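Local coordinates for NAD-dependent protein deacylase 2 (PDB 1S7G) that removes acetyl groups from protein lysines in an NAD-dependent reaction, acting among others on the archaeal chromatin protein Alba and so raising its affinity for DNA, at residues 6-11 against 229-234; 19-24 against 98-103; 25-30 against 80-85; 113-118 against 175-180. All coordinates share one frame; numbering follows the deposited sequence.

All four contacts belong to the Rossmann-type domain of a sirtuin and are largely buried; contacts 1, 2 and 4 reach the same parallel sheet. Contact 2 is the most central, about 2 Å from the centre of the chain, and joins strands through backbone hydrogen bonds. Contacts 1 and 4 sit at the outermost strands, 229-232 and 114-116, each met by a helix: the first, farthest out with its centre about 20 Å from that of the chain, is wholly apolar, the second adds a salt bridge beside a zinc ion. Contact 3 packs the NAD-binding loop on helix 80-90 and touches contact 2 through Ser27 and Asp103. Contacts 1, 2 and 3 all touch NAD.

Contact 1: 6-11 against 229-234; sequences RKAAEI and VKIIGK. With NAD (nicotinamide-adenine-dinucleotide), chain L.
At one edge of the Rossmann-type sheet, helix 3-13 packs on the outermost strand, 229-232, and Val229 is the residue on which most of the meeting rests. Its CG2 touches Lys7 CB at 3.8 Å and Ile11 CD1 at 3.9 Å, one helical turn apart, so this methyl is held from two successive turns. With CG1 anti to the backbone N (chi1 179°), CG2 is left beside that N, on the side where the helix runs. The side chains of Ile11 and Val229 lie alongside, pointing opposite ways. Ala8 sits between these turns: its CB lies 4.3 Å from Val229 CG1 and 4.2 Å from Ile231 CD1, a looser fit. The segment axes approach to 8.7 Å at 134°, and on the strand the touching residues are Val229 and Ile231. Helix 235-250 closes over the same patch, where its Ile242 touches both Ala8 and Ile231, while on the sheet side strand 212-217 bonds to Val229 and Ile231 through the backbone. Lys7 brings only the root of its chain; beyond CB the rest turns off from the strand. Past the strand the chain reaches NAD, where Lys234 CA lies 3.4 Å from adenine N1A and Gly233 O approaches C2A.

Contact 2: 19-24 against 98-103; sequences VVFTGA and ITQNID. With NAD (nicotinamide-adenine-dinucleotide), chain L.
Strands 18-22 and 94-99 run parallel, 12° apart where they touch, with Phe21 paired to Ile98 and Thr22 to Thr99. Three backbone bonds fix this register: Ile98 N to Val20 O, Thr22 N to Ile98 O (2.9 Å), and Gln100 N to Thr22 O. On the face carrying Phe21, Ile98 CG2 lies 3.7 Å from Phe21 CD1, the side chains crossing near a right angle, and Gln100 brings its amide to the ring edge, planes 73° apart. On the other face Thr22 OG1, also bonded to His106 NE2, shares a hydrogen bond of 2.8 Å with Thr99 OG1, which accepts from Asn101 N, an ST turn. Beyond the strands Asn101 ND2 donates to Gly23 O at 3.1 Å from above the carbonyl plane. Ala24 N gives NAD O2N a bond of 2.8 Å; Gln100 NE2 makes a weak one to the ester oxygen O5D. A side chain at Gly23 would collide with O2N. The strand end thus meets a phosphate with a backbone N-H, as in Rossmann-type sites.

Contact 3: 25-30 against 80-85; sequences GISAES and PAHYAI. With NAD (nicotinamide-adenine-dinucleotide), chain L.
The imidazole of His82 has Ile26 CD1 over one face and Ser27 OG at its edge, in the ring plane; the ring also stacks edge-to-face with His106. NE2 donates a weak bond of 3.3 Å to Ser27 OG, whose stronger partner is Asp103; ND1, the other ring nitrogen, bonds to the backbone N of Asn79. Ser30 OG stands 3.7 Å from His82 CE1 and is bonded to Glu77 and Asn79. Ile26 carries the apolar half: with CG1 anti to the backbone N (chi1 -167°), it reaches the side of helix 80-90 that carries Ala81 and Ile85, putting CG1 3.6 Å from Ala81 CB. Its CD1 meets Ile85 CD1 tip to tip at 3.4 Å, a tight carbon-carbon approach. Segment 25-30 follows strand 18-22 and belongs to the NAD-binding loop of the Rossmann-type domain; helix 80-90 packs on a different side of it from the adenine. A leucine in place of His82 would probably leave Ser27 OG without its weak donor and Asn79 N without its ring acceptor. Glu29 OE2 accepts from NAD N6A at 3.0 Å, and also from Gly236 N. At Gly25 a side chain would run into NAD O4B.

Contact 4: 113-118 against 175-180; sequences RVLELH and FEAIEE. With ZN (zinc ion), chain G.
Strand 114-116, an outermost strand of the Rossmann-type parallel sheet, packs against helix 171-183, the nearest CA pair, Leu115 and Ala177, lying 6.6 Å apart. Leu115 CD1 rests on the helix backbone, 3.6 Å from Ala177 N, and Leu117 CD2 meets Ala177 CB at 4.1 Å, so both leucines converge on one alanine. The other methyl of Leu115, CD2, lies against the Glu176 carboxylate. Arg113, extended from CG to NE with CG anti to the backbone N (chi1 -177°), forms a salt bridge from NH1 to Glu176 OE2 at 2.6 Å. The fairly straight bond (164°) lies in the guanidinium plane, yet meets the carboxylate from 57° above its own plane. Replacing Glu176 with an alanine would probably leave Arg113 without its salt-bridge mate and take away the carboxylate against Leu115 CD2. A water donates to Glu176 O and links weakly to Arg113 NH1 and Glu180 OE2. Glu180 binds zinc through OE1 and OE2, each at 2.4 Å; His17 and His183 of the same chain and His130 of a neighbouring subunit complete a site separate from the four-cysteine zinc site. Zinc is likely to hold this carboxylate ionised, with Arg113 adding little, where two subunits meet.

Contact 1: 6-11 against 229-234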
# COMPACT_ATOMS: atom_id res chain seq x y z
N ARG A 6 -20.86 -10.44 -13.85
CA ARG A 6 -20.57 -9.65 -15.05
C ARG A 6 -20.28 -8.20 -14.65
O ARG A 6 -19.34 -7.59 -15.16
CB ARG A 6 -21.77 -9.68 -16.01
CG ARG A 6 -21.42 -9.24 -17.44
CD ARG A 6 -22.67 -9.00 -18.29
NE ARG A 6 -23.66 -10.05 -18.13
CZ ARG A 6 -23.44 -11.34 -18.40
NH1 ARG A 6 -24.41 -12.23 -18.23
NH2 ARG A 6 -22.26 -11.73 -18.85
N LYS A 7 -21.08 -7.66 -13.74
CA LYS A 7 -20.90 -6.29 -13.29
C LYS A 7 -19.56 -6.10 -12.59
O LYS A 7 -18.88 -5.09 -12.80
CB LYS A 7 -22.04 -5.88 -12.36
CG LYS A 7 -22.73 -4.59 -12.76
CD LYS A 7 -21.76 -3.43 -12.82
CE LYS A 7 -22.45 -2.15 -13.26
NZ LYS A 7 -21.52 -0.99 -13.26
N ALA A 8 -19.20 -7.06 -11.75
CA ALA A 8 -17.93 -6.99 -11.02
C ALA A 8 -16.78 -6.98 -12.03
O ALA A 8 -15.82 -6.21 -11.88
CB ALA A 8 -17.79 -8.19 -10.08
N ALA A 9 -16.88 -7.83 -13.04
CA ALA A 9 -15.86 -7.92 -14.07
C ALA A 9 -15.78 -6.63 -14.88
O ALA A 9 -14.70 -6.20 -15.27
CB ALA A 9 -16.15 -9.09 -14.99
N GLU A 10 -16.93 -6.00 -15.12
CA GLU A 10 -16.95 -4.76 -15.87
C GLU A 10 -16.17 -3.68 -15.13
O GLU A 10 -15.34 -2.98 -15.71
CB GLU A 10 -18.39 -4.29 -16.11
CG GLU A 10 -19.26 -5.34 -16.78
CD GLU A 10 -20.62 -4.81 -17.20
OE1 GLU A 10 -21.34 -4.24 -16.34
OE2 GLU A 10 -20.98 -4.97 -18.39
N ILE A 11 -16.43 -3.56 -13.83
CA ILE A 11 -15.74 -2.57 -13.00
C ILE A 11 -14.23 -2.82 -13.00
O ILE A 11 -13.43 -1.90 -13.21
CB ILE A 11 -16.27 -2.61 -11.55
CG1 ILE A 11 -17.69 -2.05 -11.51
CG2 ILE A 11 -15.33 -1.83 -10.62
CD1 ILE A 11 -18.38 -2.19 -10.17
N VAL A 229 -21.54 -3.66 -6.13
CA VAL A 229 -21.86 -5.04 -6.49
C VAL A 229 -21.66 -5.90 -5.25
O VAL A 229 -20.69 -5.74 -4.51
CB VAL A 229 -20.96 -5.59 -7.62
CG1 VAL A 229 -21.34 -7.04 -7.92
CG2 VAL A 229 -21.09 -4.74 -8.86
N LYS A 230 -22.60 -6.81 -5.02
CA LYS A 230 -22.53 -7.71 -3.88
C LYS A 230 -22.84 -9.10 -4.40
O LYS A 230 -23.84 -9.31 -5.09
CB LYS A 230 -23.53 -7.28 -2.81
CG LYS A 230 -24.97 -7.21 -3.29
CD LYS A 230 -25.82 -6.32 -2.40
CE LYS A 230 -25.79 -6.77 -0.95
NZ LYS A 230 -26.73 -5.98 -0.11
N ILE A 231 -21.97 -10.05 -4.09
CA ILE A 231 -22.13 -11.41 -4.56
C ILE A 231 -22.13 -12.39 -3.40
O ILE A 231 -21.26 -12.35 -2.54
CB ILE A 231 -20.98 -11.79 -5.53
CG1 ILE A 231 -20.95 -10.80 -6.69
CG2 ILE A 231 -21.17 -13.21 -6.03
CD1 ILE A 231 -19.70 -10.90 -7.57
N ILE A 232 -23.13 -13.27 -3.38
CA ILE A 232 -23.21 -14.28 -2.33
C ILE A 232 -22.63 -15.56 -2.91
O ILE A 232 -23.09 -16.06 -3.93
CB ILE A 232 -24.68 -14.54 -1.93
CG1 ILE A 232 -25.27 -13.29 -1.27
CG2 ILE A 232 -24.76 -15.73 -0.99
CD1 ILE A 232 -24.54 -12.85 -0.01
N GLY A 233 -21.60 -16.10 -2.27
CA GLY A 233 -21.00 -17.33 -2.77
C GLY A 233 -19.61 -17.61 -2.24
O GLY A 233 -19.08 -16.86 -1.42
N LYS A 234 -19.01 -18.70 -2.71
CA LYS A 234 -17.68 -19.07 -2.29
C LYS A 234 -16.63 -18.37 -3.16
O LYS A 234 -16.71 -18.38 -4.39
CB LYS A 234 -17.51 -20.59 -2.37
CG LYS A 234 -18.41 -21.34 -1.40
CD LYS A 234 -18.00 -22.79 -1.28
CE LYS A 234 -18.68 -23.47 -0.10
NZ LYS A 234 -18.09 -24.82 0.18
PA NAD L . -14.68 -13.55 9.89
O1A NAD L . -15.31 -12.56 10.68
O2A NAD L . -14.63 -14.85 10.52
O5B NAD L . -15.40 -13.49 8.51
C5B NAD L . -15.18 -14.38 7.34
C4B NAD L . -16.35 -14.13 6.39
O4B NAD L . -16.13 -14.98 5.23
C3B NAD L . -17.80 -14.51 6.94
O3B NAD L . -18.56 -13.28 6.85
C2B NAD L . -18.36 -15.63 6.06
O2B NAD L . -19.71 -15.62 5.69
C1B NAD L . -17.37 -15.59 4.84
N9A NAD L . -17.01 -16.91 4.27
C8A NAD L . -16.88 -18.21 4.76
N7A NAD L . -16.51 -19.08 3.84
C5A NAD L . -16.35 -18.43 2.66
C6A NAD L . -15.93 -18.78 1.20
N6A NAD L . -15.63 -19.93 0.80
N1A NAD L . -15.89 -17.71 0.25
C2A NAD L . -16.22 -16.35 0.51
N3A NAD L . -16.62 -15.99 1.87
C4A NAD L . -16.67 -17.04 2.91
O3 NAD L . -13.25 -13.16 9.49
PN NAD L . -12.56 -11.81 9.20
O1N NAD L . -13.49 -11.01 8.49
O2N NAD L . -11.28 -12.20 8.54
O5D NAD L . -12.39 -11.16 10.73
C5D NAD L . -11.47 -11.82 11.64
C4D NAD L . -11.06 -11.05 12.87
O4D NAD L . -12.15 -10.23 13.51
C3D NAD L . -10.54 -12.02 14.01
O3D NAD L . -9.31 -11.49 14.62
C2D NAD L . -11.79 -12.17 15.02
O2D NAD L . -11.45 -12.49 16.39
C1D NAD L . -12.61 -10.80 14.82
N1N NAD L . -14.13 -10.96 14.80
C2N NAD L . -14.84 -10.57 16.08
C3N NAD L . -16.28 -10.64 16.17
C7N NAD L . -17.04 -10.29 17.46
O7N NAD L . -18.34 -10.20 17.43
N7N NAD L . -16.32 -10.16 18.62
C4N NAD L . -17.11 -11.12 14.90
C5N NAD L . -16.39 -11.53 13.59
C6N NAD L . -14.90 -11.44 13.57

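Contact 2: 19-24 against 98-103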
# COMPACT_ATOMS: atom_id res chain seq x y z
N VAL A 19 -7.73 -2.56 -5.33
CA VAL A 19 -7.21 -3.17 -4.12
C VAL A 19 -8.17 -4.28 -3.65
O VAL A 19 -9.38 -4.16 -3.80
CB VAL A 19 -7.05 -2.12 -2.99
CG1 VAL A 19 -6.50 -2.77 -1.74
CG2 VAL A 19 -6.12 -1.02 -3.45
N VAL A 20 -7.63 -5.35 -3.10
CA VAL A 20 -8.45 -6.46 -2.62
C VAL A 20 -8.24 -6.66 -1.12
O VAL A 20 -7.11 -6.82 -0.66
CB VAL A 20 -8.07 -7.77 -3.35
CG1 VAL A 20 -8.98 -8.89 -2.89
CG2 VAL A 20 -8.18 -7.58 -4.85
N PHE A 21 -9.32 -6.64 -0.35
CA PHE A 21 -9.22 -6.86 1.09
C PHE A 21 -9.77 -8.24 1.35
O PHE A 21 -10.87 -8.55 0.92
CB PHE A 21 -10.06 -5.84 1.87
CG PHE A 21 -10.05 -6.07 3.36
CD1 PHE A 21 -9.10 -5.46 4.16
CD2 PHE A 21 -10.96 -6.96 3.94
CE1 PHE A 21 -9.04 -5.73 5.53
CE2 PHE A 21 -10.92 -7.24 5.31
CZ PHE A 21 -9.96 -6.62 6.10
N THR A 22 -9.02 -9.08 2.06
CA THR A 22 -9.48 -10.44 2.32
C THR A 22 -9.49 -10.82 3.79
O THR A 22 -8.67 -10.37 4.58
CB THR A 22 -8.61 -11.47 1.55
OG1 THR A 22 -7.28 -11.49 2.09
CG2 THR A 22 -8.55 -11.10 0.09
N GLY A 23 -10.46 -11.66 4.15
CA GLY A 23 -10.58 -12.13 5.52
C GLY A 23 -10.47 -13.64 5.53
O GLY A 23 -10.21 -14.25 4.50
N ALA A 24 -10.70 -14.25 6.69
CA ALA A 24 -10.61 -15.69 6.86
C ALA A 24 -11.44 -16.49 5.86
O ALA A 24 -11.10 -17.64 5.55
CB ALA A 24 -11.02 -16.08 8.27
N ILE A 98 -4.75 -6.37 0.75
CA ILE A 98 -4.73 -6.06 2.17
C ILE A 98 -5.41 -7.25 2.82
O ILE A 98 -6.52 -7.62 2.44
CB ILE A 98 -5.54 -4.80 2.50
CG1 ILE A 98 -4.95 -3.59 1.77
CG2 ILE A 98 -5.54 -4.57 4.00
CD1 ILE A 98 -5.81 -2.35 1.86
N THR A 99 -4.76 -7.87 3.79
CA THR A 99 -5.37 -9.04 4.40
C THR A 99 -5.25 -9.09 5.90
O THR A 99 -4.34 -8.49 6.49
CB THR A 99 -4.79 -10.36 3.81
OG1 THR A 99 -5.56 -11.47 4.28
CG2 THR A 99 -3.34 -10.55 4.22
N GLN A 100 -6.19 -9.80 6.50
CA GLN A 100 -6.22 -10.01 7.93
C GLN A 100 -5.73 -11.41 8.22
O GLN A 100 -5.53 -11.77 9.38
CB GLN A 100 -7.64 -9.83 8.47
CG GLN A 100 -7.94 -8.39 8.81
CD GLN A 100 -9.29 -8.19 9.46
OE1 GLN A 100 -9.60 -7.09 9.94
NE2 GLN A 100 -10.12 -9.23 9.48
N ASN A 101 -5.53 -12.21 7.18
CA ASN A 101 -5.05 -13.58 7.39
C ASN A 101 -3.55 -13.62 7.67
O ASN A 101 -2.80 -12.75 7.23
CB ASN A 101 -5.37 -14.44 6.17
CG ASN A 101 -6.84 -14.43 5.83
OD1 ASN A 101 -7.68 -14.35 6.72
ND2 ASN A 101 -7.17 -14.53 4.55
N ILE A 102 -3.13 -14.64 8.40
CA ILE A 102 -1.72 -14.82 8.76
C ILE A 102 -1.12 -16.06 8.08
O ILE A 102 0.00 -16.45 8.40
CB ILE A 102 -1.59 -15.00 10.28
CG1 ILE A 102 -2.31 -16.28 10.70
CG2 ILE A 102 -2.19 -13.79 11.00
CD1 ILE A 102 -2.35 -16.53 12.20
N ASP A 103 -1.84 -16.65 7.14
CA ASP A 103 -1.39 -17.86 6.46
C ASP A 103 -0.42 -17.65 5.28
O ASP A 103 0.14 -18.61 4.76
CB ASP A 103 -2.61 -18.66 5.99
CG ASP A 103 -3.48 -17.88 5.01
OD1 ASP A 103 -4.66 -18.26 4.84
OD2 ASP A 103 -2.99 -16.90 4.40
PA NAD L . -14.68 -13.55 9.89
O1A NAD L . -15.31 -12.56 10.68
O2A NAD L . -14.63 -14.85 10.52
O5B NAD L . -15.40 -13.49 8.51
C5B NAD L . -15.18 -14.38 7.34
C4B NAD L . -16.35 -14.13 6.39
O4B NAD L . -16.13 -14.98 5.23
C3B NAD L . -17.80 -14.51 6.94
O3B NAD L . -18.56 -13.28 6.85
C2B NAD L . -18.36 -15.63 6.06
O2B NAD L . -19.71 -15.62 5.69
C1B NAD L . -17.37 -15.59 4.84
N9A NAD L . -17.01 -16.91 4.27
C8A NAD L . -16.88 -18.21 4.76
N7A NAD L . -16.51 -19.08 3.84
C5A NAD L . -16.35 -18.43 2.66
C6A NAD L . -15.93 -18.78 1.20
N6A NAD L . -15.63 -19.93 0.80
N1A NAD L . -15.89 -17.71 0.25
C2A NAD L . -16.22 -16.35 0.51
N3A NAD L . -16.62 -15.99 1.87
C4A NAD L . -16.67 -17.04 2.91
O3 NAD L . -13.25 -13.16 9.49
PN NAD L . -12.56 -11.81 9.20
O1N NAD L . -13.49 -11.01 8.49
O2N NAD L . -11.28 -12.20 8.54
O5D NAD L . -12.39 -11.16 10.73
C5D NAD L . -11.47 -11.82 11.64
C4D NAD L . -11.06 -11.05 12.87
O4D NAD L . -12.15 -10.23 13.51
C3D NAD L . -10.54 -12.02 14.01
O3D NAD L . -9.31 -11.49 14.62
C2D NAD L . -11.79 -12.17 15.02
O2D NAD L . -11.45 -12.49 16.39
C1D NAD L . -12.61 -10.80 14.82
N1N NAD L . -14.13 -10.96 14.80
C2N NAD L . -14.84 -10.57 16.08
C3N NAD L . -16.28 -10.64 16.17
C7N NAD L . -17.04 -10.29 17.46
O7N NAD L . -18.34 -10.20 17.43
N7N NAD L . -16.32 -10.16 18.62
C4N NAD L . -17.11 -11.12 14.90
C5N NAD L . -16.39 -11.53 13.59
C6N NAD L . -14.90 -11.44 13.57

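Contact 3: 25-30 against 80-85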
# COMPACT_ATOMS: atom_id res chain seq x y z
N GLY A 25 -12.51 -15.90 5.36
CA GLY A 25 -13.36 -16.60 4.42
C GLY A 25 -12.70 -16.95 3.09
O GLY A 25 -13.16 -17.86 2.41
N ILE A 26 -11.63 -16.25 2.71
CA ILE A 26 -11.01 -16.58 1.43
C ILE A 26 -10.16 -17.83 1.50
O ILE A 26 -9.86 -18.44 0.47
CB ILE A 26 -10.11 -15.44 0.90
CG1 ILE A 26 -9.77 -15.73 -0.57
CG2 ILE A 26 -8.82 -15.36 1.70
CD1 ILE A 26 -8.93 -14.67 -1.24
N SER A 27 -9.75 -18.20 2.71
CA SER A 27 -8.92 -19.38 2.91
C SER A 27 -9.72 -20.58 3.40
O SER A 27 -9.16 -21.62 3.73
CB SER A 27 -7.79 -19.07 3.90
OG SER A 27 -6.92 -18.07 3.39
N ALA A 28 -11.04 -20.43 3.45
CA ALA A 28 -11.91 -21.51 3.89
C ALA A 28 -11.82 -22.70 2.93
O ALA A 28 -11.95 -23.85 3.35
CB ALA A 28 -13.35 -21.02 3.99
N GLU A 29 -11.61 -22.40 1.65
CA GLU A 29 -11.51 -23.44 0.63
C GLU A 29 -10.10 -24.01 0.50
O GLU A 29 -9.82 -24.79 -0.41
CB GLU A 29 -11.99 -22.91 -0.72
CG GLU A 29 -13.49 -22.63 -0.76
CD GLU A 29 -13.91 -21.85 -1.99
OE1 GLU A 29 -13.76 -22.39 -3.11
OE2 GLU A 29 -14.39 -20.71 -1.83
N SER A 30 -9.22 -23.61 1.41
CA SER A 30 -7.84 -24.10 1.42
C SER A 30 -7.69 -25.08 2.58
O SER A 30 -6.65 -25.73 2.74
CB SER A 30 -6.84 -22.95 1.58
OG SER A 30 -6.70 -22.23 0.37
N PRO A 80 -8.15 -21.58 -5.56
CA PRO A 80 -8.47 -20.79 -6.75
C PRO A 80 -8.68 -19.29 -6.50
O PRO A 80 -8.33 -18.46 -7.34
CB PRO A 80 -9.73 -21.47 -7.28
CG PRO A 80 -9.48 -22.90 -6.93
CD PRO A 80 -8.97 -22.80 -5.51
N ALA A 81 -9.26 -18.95 -5.35
CA ALA A 81 -9.49 -17.54 -5.04
C ALA A 81 -8.15 -16.79 -4.97
O ALA A 81 -8.00 -15.73 -5.58
CB ALA A 81 -10.25 -17.42 -3.71
N HIS A 82 -7.19 -17.35 -4.24
CA HIS A 82 -5.86 -16.74 -4.12
C HIS A 82 -5.18 -16.57 -5.47
O HIS A 82 -4.54 -15.56 -5.73
CB HIS A 82 -4.94 -17.60 -3.25
CG HIS A 82 -5.36 -17.70 -1.81
ND1 HIS A 82 -6.07 -18.77 -1.31
CD2 HIS A 82 -5.15 -16.86 -0.77
CE1 HIS A 82 -6.27 -18.60 -0.02
NE2 HIS A 82 -5.72 -17.45 0.33
N TYR A 83 -5.32 -17.57 -6.33
CA TYR A 83 -4.70 -17.52 -7.64
C TYR A 83 -5.37 -16.49 -8.52
O TYR A 83 -4.70 -15.75 -9.24
CB TYR A 83 -4.73 -18.91 -8.30
CG TYR A 83 -3.74 -19.88 -7.67
CD1 TYR A 83 -4.18 -21.03 -7.01
CD2 TYR A 83 -2.37 -19.60 -7.68
CE1 TYR A 83 -3.28 -21.88 -6.37
CE2 TYR A 83 -1.46 -20.45 -7.04
CZ TYR A 83 -1.92 -21.58 -6.39
OH TYR A 83 -1.02 -22.41 -5.73
N ALA A 84 -6.70 -16.42 -8.45
CA ALA A 84 -7.45 -15.45 -9.24
C ALA A 84 -6.98 -14.03 -8.94
O ALA A 84 -6.84 -13.20 -9.84
CB ALA A 84 -8.93 -15.58 -8.94
N ILE A 85 -6.73 -13.77 -7.66
CA ILE A 85 -6.28 -12.45 -7.22
C ILE A 85 -4.86 -12.16 -7.72
O ILE A 85 -4.54 -11.02 -8.06
CB ILE A 85 -6.36 -12.33 -5.68
CG1 ILE A 85 -7.83 -12.26 -5.26
CG2 ILE A 85 -5.61 -11.10 -5.21
CD1 ILE A 85 -8.10 -12.56 -3.79
PA NAD L . -14.68 -13.55 9.89
O1A NAD L . -15.31 -12.56 10.68
O2A NAD L . -14.63 -14.85 10.52
O5B NAD L . -15.40 -13.49 8.51
C5B NAD L . -15.18 -14.38 7.34
C4B NAD L . -16.35 -14.13 6.39
O4B NAD L . -16.13 -14.98 5.23
C3B NAD L . -17.80 -14.51 6.94
O3B NAD L . -18.56 -13.28 6.85
C2B NAD L . -18.36 -15.63 6.06
O2B NAD L . -19.71 -15.62 5.69
C1B NAD L . -17.37 -15.59 4.84
N9A NAD L . -17.01 -16.91 4.27
C8A NAD L . -16.88 -18.21 4.76
N7A NAD L . -16.51 -19.08 3.84
C5A NAD L . -16.35 -18.43 2.66
C6A NAD L . -15.93 -18.78 1.20
N6A NAD L . -15.63 -19.93 0.80
N1A NAD L . -15.89 -17.71 0.25
C2A NAD L . -16.22 -16.35 0.51
N3A NAD L . -16.62 -15.99 1.87
C4A NAD L . -16.67 -17.04 2.91
O3 NAD L . -13.25 -13.16 9.49
PN NAD L . -12.56 -11.81 9.20
O1N NAD L . -13.49 -11.01 8.49
O2N NAD L . -11.28 -12.20 8.54
O5D NAD L . -12.39 -11.16 10.73
C5D NAD L . -11.47 -11.82 11.64
C4D NAD L . -11.06 -11.05 12.87
O4D NAD L . -12.15 -10.23 13.51
C3D NAD L . -10.54 -12.02 14.01
O3D NAD L . -9.31 -11.49 14.62
C2D NAD L . -11.79 -12.17 15.02
O2D NAD L . -11.45 -12.49 16.39
C1D NAD L . -12.61 -10.80 14.82
N1N NAD L . -14.13 -10.96 14.80
C2N NAD L . -14.84 -10.57 16.08
C3N NAD L . -16.28 -10.64 16.17
C7N NAD L . -17.04 -10.29 17.46
O7N NAD L . -18.34 -10.20 17.43
N7N NAD L . -16.32 -10.16 18.62
C4N NAD L . -17.11 -11.12 14.90
C5N NAD L . -16.39 -11.53 13.59
C6N NAD L . -14.90 -11.44 13.57

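Contact 4: 113-118 against 175-180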
# COMPACT_ATOMS: atom_id res chain seq x y z
N ARG A 113 2.34 -7.73 -3.66
CA ARG A 113 2.09 -6.72 -2.65
C ARG A 113 0.97 -7.12 -1.71
O ARG A 113 -0.21 -7.04 -2.06
CB ARG A 113 1.78 -5.37 -3.29
CG ARG A 113 1.59 -4.23 -2.29
CD ARG A 113 1.67 -2.89 -3.00
NE ARG A 113 1.40 -1.75 -2.13
CZ ARG A 113 2.13 -1.44 -1.06
NH1 ARG A 113 1.80 -0.37 -0.34
NH2 ARG A 113 3.17 -2.18 -0.71
N VAL A 114 1.35 -7.53 -0.51
CA VAL A 114 0.41 -7.96 0.50
C VAL A 114 0.67 -7.22 1.81
O VAL A 114 1.77 -7.30 2.36
CB VAL A 114 0.55 -9.47 0.75
CG1 VAL A 114 -0.54 -9.95 1.67
CG2 VAL A 114 0.51 -10.22 -0.57
N LEU A 115 -0.33 -6.50 2.29
CA LEU A 115 -0.22 -5.76 3.54
C LEU A 115 -0.92 -6.62 4.60
O LEU A 115 -2.14 -6.75 4.59
CB LEU A 115 -0.88 -4.38 3.40
CG LEU A 115 -0.29 -3.51 2.27
CD1 LEU A 115 -1.05 -2.20 2.16
CD2 LEU A 115 1.19 -3.24 2.55
N GLU A 116 -0.13 -7.21 5.48
CA GLU A 116 -0.65 -8.09 6.52
C GLU A 116 -0.97 -7.35 7.81
O GLU A 116 -0.09 -7.08 8.63
CB GLU A 116 0.35 -9.22 6.76
CG GLU A 116 0.60 -10.06 5.49
CD GLU A 116 1.66 -11.13 5.67
OE1 GLU A 116 1.38 -12.32 5.37
OE2 GLU A 116 2.78 -10.79 6.11
N LEU A 117 -2.25 -7.03 7.99
CA LEU A 117 -2.70 -6.28 9.16
C LEU A 117 -2.58 -6.99 10.51
O LEU A 117 -2.51 -6.34 11.55
CB LEU A 117 -4.15 -5.82 8.95
CG LEU A 117 -4.35 -4.94 7.72
CD1 LEU A 117 -5.80 -4.54 7.61
CD2 LEU A 117 -3.46 -3.72 7.81
N HIS A 118 -2.56 -8.32 10.51
CA HIS A 118 -2.44 -9.05 11.76
C HIS A 118 -1.11 -9.79 11.84
O HIS A 118 -0.95 -10.68 12.67
CB HIS A 118 -3.60 -10.04 11.91
CG HIS A 118 -4.92 -9.40 12.20
ND1 HIS A 118 -5.07 -8.04 12.34
CD2 HIS A 118 -6.15 -9.93 12.38
CE1 HIS A 118 -6.34 -7.76 12.59
NE2 HIS A 118 -7.01 -8.89 12.62
N PHE A 175 -1.12 2.07 8.03
CA PHE A 175 -0.98 3.38 7.40
C PHE A 175 -0.97 3.20 5.88
O PHE A 175 -1.65 3.91 5.16
CB PHE A 175 0.32 4.02 7.88
CG PHE A 175 0.59 5.37 7.29
CD1 PHE A 175 0.01 6.51 7.83
CD2 PHE A 175 1.46 5.50 6.20
CE1 PHE A 175 0.28 7.77 7.29
CE2 PHE A 175 1.74 6.75 5.65
CZ PHE A 175 1.15 7.89 6.20
N GLU A 176 -0.19 2.23 5.39
CA GLU A 176 -0.13 1.95 3.96
C GLU A 176 -1.48 1.43 3.44
O GLU A 176 -1.90 1.76 2.34
CB GLU A 176 0.95 0.91 3.66
CG GLU A 176 2.28 1.47 3.20
CD GLU A 176 3.19 0.38 2.65
OE1 GLU A 176 3.60 -0.52 3.42
OE2 GLU A 176 3.48 0.41 1.43
N ALA A 177 -2.14 0.59 4.24
CA ALA A 177 -3.44 0.04 3.83
C ALA A 177 -4.46 1.15 3.64
O ALA A 177 -5.21 1.16 2.66
CB ALA A 177 -3.94 -0.97 4.87
N ILE A 178 -4.47 2.10 4.57
CA ILE A 178 -5.39 3.23 4.51
C ILE A 178 -5.09 4.14 3.32
O ILE A 178 -6.00 4.60 2.64
CB ILE A 178 -5.34 4.03 5.83
CG1 ILE A 178 -5.93 3.17 6.96
CG2 ILE A 178 -6.07 5.35 5.69
CD1 ILE A 178 -5.80 3.79 8.34
N GLU A 179 -3.81 4.39 3.05
CA GLU A 179 -3.48 5.22 1.90
C GLU A 179 -4.00 4.50 0.66
O GLU A 179 -4.52 5.10 -0.27
CB GLU A 179 -1.97 5.43 1.78
CG GLU A 179 -1.53 5.98 0.42
CD GLU A 179 -2.27 7.27 0.02
OE1 GLU A 179 -2.21 7.63 -1.18
OE2 GLU A 179 -2.89 7.92 0.90
N GLU A 180 -3.85 3.18 0.68
CA GLU A 180 -4.29 2.34 -0.42
C GLU A 180 -5.80 2.49 -0.66
O GLU A 180 -6.25 2.63 -1.79
CB GLU A 180 -3.92 0.89 -0.12
CG GLU A 180 -3.99 -0.02 -1.29
CD GLU A 180 -3.21 0.52 -2.47
OE1 GLU A 180 -3.85 0.91 -3.47
OE2 GLU A 180 -1.97 0.57 -2.39
ZN ZN G . -1.89 1.87 -4.41
O HOH W 1 -0.25 2.25 0.02